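Local atomic coordinates of peptidase family U32 (Geobacillus thermoleovorans, PDB entry 4HE6), a protein that is of unknown function but forms the small all-beta C-terminal domain of a putative U32-family peptidase, a family thought to include collagenase-like enzymes. Residues 53-56 against 57-61; 29-32 against 33-36. All coordinates share one frame; numbering follows the deposited sequence.

Overall arrangement
Both contacts are local turns at the surface of the domain, their centres about 15 Å apart, and each is organised by an aspartate whose carboxylate accepts backbone N-H: two at Asp55, one at Asp34. Contact 1 (53-56 with 57-61) forms the hairpin of edge strand 60-61, about 13 Å from the chain centre; its chemistry is nearly all direct protein hydrogen bonding. Contact 2 (29-32 with 33-36) lies closer in, about 9 Å from that centre, and leads from a loop into strand 35-39 of the same antiparallel sheet; two waters share its polar work. Each contributes one buried residue that touches across its turn, and these two meet: Ile53 CD1 packs 3.8 Å from Phe30 CE1.

Contact 1: residues 53-56 against 57-61; sequences IWDE and DGNEL
Both carboxylate oxygens of Asp55 are engaged, OD1 by the backbone N-H groups of Asp57 and Asn59, OD2 by the Asn59 side chain. The two N-H groups arrive from opposite faces of the carboxylate plane, each well out of it. The Asp57 bond is the more bent; Asn59 N lies 2.9 Å from Asp55 OD1. The second oxygen offers its syn lone pair to the side-chain amide, Asn59 ND2 to Asp55 OD2 at 2.9 Å, nearly linear at 170°. That acceptor lies in the amide plane of Asn59, although carboxylate and amide are turned 77° apart. Asp55 CG sits between its own backbone N and carbonyl carbon (chi1 70°), which swings the carboxylate over the turn. An alanine here is likely to leave the N-H groups of Asp57 and Asn59 without this acceptor and the Asn59 amide free to turn. Three backbone bonds add to these: Gly58 N reaches Asp55 O at 3.0 Å from above the carbonyl plane, Asp55 N donates to Asn59 O, and Leu61 N to Ile53 O, both at 2.9 Å. On the hairpin face carrying Ile53 and Leu61, Ile53 CG2 meets Leu61 CD1 at 4.0 Å, against Val71 of strand 70-74. Strands 53-55 and 60-61 thus form a 3:5 hairpin: a type I turn with a G1 bulge, Gly58 at positive phi, reinforced by an Asx turn at Asp55.

Contact 2: residues 29-32 against 33-36; sequences HFRP and GDEV. With ACT (acetate ion), chain C.
The carboxylate of Asp34 meets the backbone of Arg31 through its face: Arg31 N donates to Asp34 OD2 at 2.8 Å from 59° above the carboxylate plane. The guanidinium of Arg31 lies oblique to Asp34 OD1, the two planes 38° apart. Arg31 NE is 3.9 Å from Asp34 OD1, a long salt bridge of charges alone, since the oxygen stands well outside the guanidinium plane. The N-H at that edge instead points in plane to a water, 3.0 Å from Arg31 NE, which donates to Asp34 OD1 and Pro32 O. The imidazole of His29 binds through its edge: NE2 donates to OXT of the acetate at 2.9 Å, near the ring plane, while ND1 reaches Asp34 OD2 through a second water. The acetate, probably from the crystallisation liquor, is also held by Arg65.

Asp34 CG lies beside its own backbone N, opposite the carbonyl carbon (chi1 -74°), a rotation that brings OD2 back over the turn to Arg31 N. Asp34 N in turn donates to Arg31 O at 3.0 Å, closing a type II turn. Gly33 occupies its third position at positive phi, where a beta carbon would collide with Pro32 O.

Pro32 packs on Ile53 of strand 53-55, while Phe30 touches Ala64 and Met85 of strand 84-87. Beyond the turn the chain enters strand 35-39, which runs between strands 46-49 and 84-87, pairing through Val36 with Gln48 on one flank and Glu35 with Glu88 on the other.

Contact 1: residues 53-56 against 57-61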
loop_
_atom_site.group_PDB
_atom_site.type_symbol
_atom_site.label_atom_id
_atom_site.label_comp_id
_atom_site.label_asym_id
_atom_site.label_seq_id
_atom_site.Cartn_x
_atom_site.Cartn_y
_atom_site.Cartn_z
ATOM N N ILE A 53 1.984 -9.334 -4.161
ATOM C CA ILE A 53 2.946 -8.273 -3.856
ATOM C C ILE A 53 4.304 -8.690 -4.383
ATOM O O ILE A 53 4.696 -9.872 -4.322
ATOM C CB ILE A 53 3.089 -8.068 -2.304
ATOM C CG1 ILE A 53 1.764 -7.790 -1.648
ATOM C CG2 ILE A 53 4.195 -7.085 -1.973
ATOM C CD1 ILE A 53 1.813 -7.959 -0.094
ATOM N N TRP A 54 5.084 -7.741 -4.868
ATOM C CA TRP A 54 6.443 -8.006 -5.329
ATOM C C TRP A 54 7.350 -6.878 -4.855
ATOM O O TRP A 54 6.925 -5.782 -4.515
ATOM C CB TRP A 54 6.544 -8.233 -6.809
ATOM C CG TRP A 54 5.933 -7.242 -7.737
ATOM C CD1 TRP A 54 6.572 -6.253 -8.446
ATOM C CD2 TRP A 54 4.545 -7.152 -8.109
ATOM N NE1 TRP A 54 5.684 -5.562 -9.199
ATOM C CE2 TRP A 54 4.423 -6.100 -9.004
ATOM C CE3 TRP A 54 3.391 -7.851 -7.730
ATOM C CZ2 TRP A 54 3.205 -5.693 -9.592
ATOM C CZ3 TRP A 54 2.188 -7.472 -8.302
ATOM C CH2 TRP A 54 2.111 -6.421 -9.208
ATOM N N ASP A 55 8.644 -7.200 -4.793
ATOM C CA ASP A 55 9.650 -6.197 -4.445
ATOM C C ASP A 55 10.136 -5.490 -5.734
ATOM O O ASP A 55 9.694 -5.787 -6.838
ATOM C CB ASP A 55 10.748 -6.854 -3.607
ATOM C CG ASP A 55 11.611 -7.805 -4.362
ATOM O OD1 ASP A 55 11.584 -7.856 -5.603
ATOM O OD2 ASP A 55 12.337 -8.541 -3.677
ATOM N N GLU A 56 11.041 -4.539 -5.544
ATOM C CA GLU A 56 11.515 -3.772 -6.678
ATOM C C GLU A 56 12.396 -4.574 -7.607
ATOM O O GLU A 56 12.741 -4.110 -8.694
ATOM C CB GLU A 56 12.206 -2.495 -6.205
ATOM C CG GLU A 56 11.168 -1.584 -5.504
ATOM C CD GLU A 56 11.627 -0.166 -5.323
ATOM O OE1 GLU A 56 12.656 0.107 -4.695
ATOM O OE2 GLU A 56 10.862 0.677 -5.858
ATOM N N ASP A 57 12.795 -5.793 -7.233
ATOM C CA ASP A 57 13.540 -6.739 -8.041
ATOM C C ASP A 57 12.643 -7.804 -8.668
ATOM O O ASP A 57 13.186 -8.689 -9.345
ATOM C CB ASP A 57 14.642 -7.381 -7.211
ATOM C CG ASP A 57 15.608 -6.274 -6.796
ATOM O OD1 ASP A 57 15.964 -5.394 -7.604
ATOM O OD2 ASP A 57 15.980 -6.248 -5.626
ATOM N N GLY A 58 11.334 -7.670 -8.541
ATOM C CA GLY A 58 10.366 -8.559 -9.149
ATOM C C GLY A 58 10.166 -9.888 -8.450
ATOM O O GLY A 58 9.529 -10.790 -9.005
ATOM N N ASN A 59 10.687 -10.025 -7.227
ATOM C CA ASN A 59 10.394 -11.222 -6.454
ATOM C C ASN A 59 9.010 -11.111 -5.833
ATOM O O ASN A 59 8.739 -10.079 -5.214
ATOM C CB ASN A 59 11.382 -11.406 -5.299
ATOM C CG ASN A 59 12.796 -11.440 -5.772
ATOM O OD1 ASN A 59 13.193 -12.303 -6.574
ATOM N ND2 ASN A 59 13.594 -10.474 -5.360
ATOM N N GLU A 60 8.159 -12.119 -5.969
ATOM C CA GLU A 60 6.903 -12.130 -5.258
ATOM C C GLU A 60 7.156 -12.429 -3.776
ATOM O O GLU A 60 8.037 -13.242 -3.466
ATOM C CB GLU A 60 5.937 -13.161 -5.801
ATOM C CG GLU A 60 5.352 -12.642 -7.120
ATOM C CD GLU A 60 4.718 -13.765 -7.880
ATOM O OE1 GLU A 60 5.359 -14.188 -8.885
ATOM O OE2 GLU A 60 3.641 -14.262 -7.422
ATOM N N LEU A 61 6.365 -11.801 -2.956
ATOM C CA LEU A 61 6.471 -11.905 -1.517
ATOM C C LEU A 61 5.220 -12.533 -0.924
ATOM O O LEU A 61 4.096 -12.176 -1.246
ATOM C CB LEU A 61 6.701 -10.530 -0.903
ATOM C CG LEU A 61 7.772 -9.668 -1.539
ATOM C CD1 LEU A 61 7.843 -8.294 -0.851
ATOM C CD2 LEU A 61 9.124 -10.394 -1.521
#

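Contact 2: residues 29-32 against 33-36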
loop_
_atom_site.group_PDB
_atom_site.type_symbol
_atom_site.label_atom_id
_atom_site.label_comp_id
_atom_site.label_asym_id
_atom_site.label_seq_id
_atom_site.Cartn_x
_atom_site.Cartn_y
_atom_site.Cartn_z
ATOM N N HIS A 29 3.014 -4.959 8.938
ATOM C CA HIS A 29 2.793 -6.158 8.144
ATOM C C HIS A 29 1.474 -6.116 7.357
ATOM O O HIS A 29 0.416 -5.826 7.888
ATOM C CB HIS A 29 2.673 -7.342 9.123
ATOM C CG HIS A 29 2.641 -8.690 8.553
ATOM N ND1 HIS A 29 1.595 -9.239 7.848
ATOM C CD2 HIS A 29 3.615 -9.642 8.603
ATOM C CE1 HIS A 29 1.918 -10.467 7.497
ATOM N NE2 HIS A 29 3.119 -10.729 7.929
ATOM N N PHE A 30 1.545 -6.532 6.092
ATOM C CA PHE A 30 0.368 -6.808 5.327
ATOM C C PHE A 30 0.730 -7.891 4.290
ATOM O O PHE A 30 1.910 -8.127 4.004
ATOM C CB PHE A 30 -0.215 -5.567 4.637
ATOM C CG PHE A 30 0.693 -4.838 3.685
ATOM C CD1 PHE A 30 0.678 -5.174 2.331
ATOM C CD2 PHE A 30 1.516 -3.843 4.101
ATOM C CE1 PHE A 30 1.449 -4.457 1.434
ATOM C CE2 PHE A 30 2.306 -3.124 3.231
ATOM C CZ PHE A 30 2.289 -3.458 1.890
ATOM N N ARG A 31 -0.304 -8.570 3.777
ATOM C CA ARG A 31 -0.022 -9.727 2.903
ATOM C C ARG A 31 -1.180 -9.884 1.948
ATOM O O ARG A 31 -2.287 -9.357 2.135
ATOM C CB ARG A 31 0.154 -10.964 3.742
ATOM C CG ARG A 31 -1.110 -11.484 4.387
ATOM C CD ARG A 31 -0.880 -12.736 5.229
ATOM N NE ARG A 31 -2.155 -13.124 5.836
ATOM C CZ ARG A 31 -2.294 -13.756 6.980
ATOM N NH1 ARG A 31 -1.252 -14.117 7.736
ATOM N NH2 ARG A 31 -3.519 -14.058 7.437
ATOM N N PRO A 32 -0.943 -10.673 0.897
ATOM C CA PRO A 32 -2.051 -10.971 -0.051
ATOM C C PRO A 32 -3.249 -11.563 0.665
ATOM O O PRO A 32 -3.122 -12.405 1.560
ATOM C CB PRO A 32 -1.397 -11.900 -1.090
ATOM C CG PRO A 32 0.039 -11.515 -1.048
ATOM C CD PRO A 32 0.320 -11.269 0.446
ATOM N N GLY A 33 -4.425 -11.109 0.246
ATOM C CA GLY A 33 -5.672 -11.473 0.850
ATOM C C GLY A 33 -6.160 -10.517 1.892
ATOM O O GLY A 33 -7.348 -10.551 2.253
ATOM N N ASP A 34 -5.279 -9.647 2.402
ATOM C CA ASP A 34 -5.693 -8.667 3.377
ATOM C C ASP A 34 -6.536 -7.590 2.697
ATOM O O ASP A 34 -6.317 -7.228 1.536
ATOM C CB ASP A 34 -4.478 -7.988 4.020
ATOM C CG ASP A 34 -3.699 -8.782 5.010
ATOM O OD1 ASP A 34 -4.202 -9.861 5.398
ATOM O OD2 ASP A 34 -2.614 -8.322 5.419
ATOM N N GLU A 35 -7.449 -7.026 3.492
ATOM C CA GLU A 35 -8.164 -5.834 3.080
ATOM C C GLU A 35 -7.460 -4.592 3.619
ATOM O O GLU A 35 -7.118 -4.531 4.816
ATOM C CB GLU A 35 -9.590 -5.835 3.598
ATOM C CG GLU A 35 -10.503 -4.903 2.824
ATOM C CD GLU A 35 -10.866 -5.387 1.459
ATOM O OE1 GLU A 35 -11.480 -4.577 0.708
ATOM O OE2 GLU A 35 -10.547 -6.540 1.122
ATOM N N VAL A 36 -7.305 -3.597 2.750
ATOM C CA VAL A 36 -6.681 -2.339 3.087
ATOM C C VAL A 36 -7.565 -1.193 2.669
ATOM O O VAL A 36 -8.431 -1.325 1.826
ATOM C CB VAL A 36 -5.253 -2.211 2.478
ATOM C CG1 VAL A 36 -4.356 -3.319 2.981
ATOM C CG2 VAL A 36 -5.328 -2.194 0.979
HETATM C C ACT C . 4.689 -13.519 9.249
HETATM O O ACT C . 5.808 -13.036 9.469
HETATM O OXT ACT C . 4.133 -13.444 8.130
HETATM C CH3 ACT C . 3.955 -14.204 10.368
HETATM O O HOH W 1 -1.248 -8.972 7.718
HETATM O O HOH W 2 -4.424 -12.500 4.031
#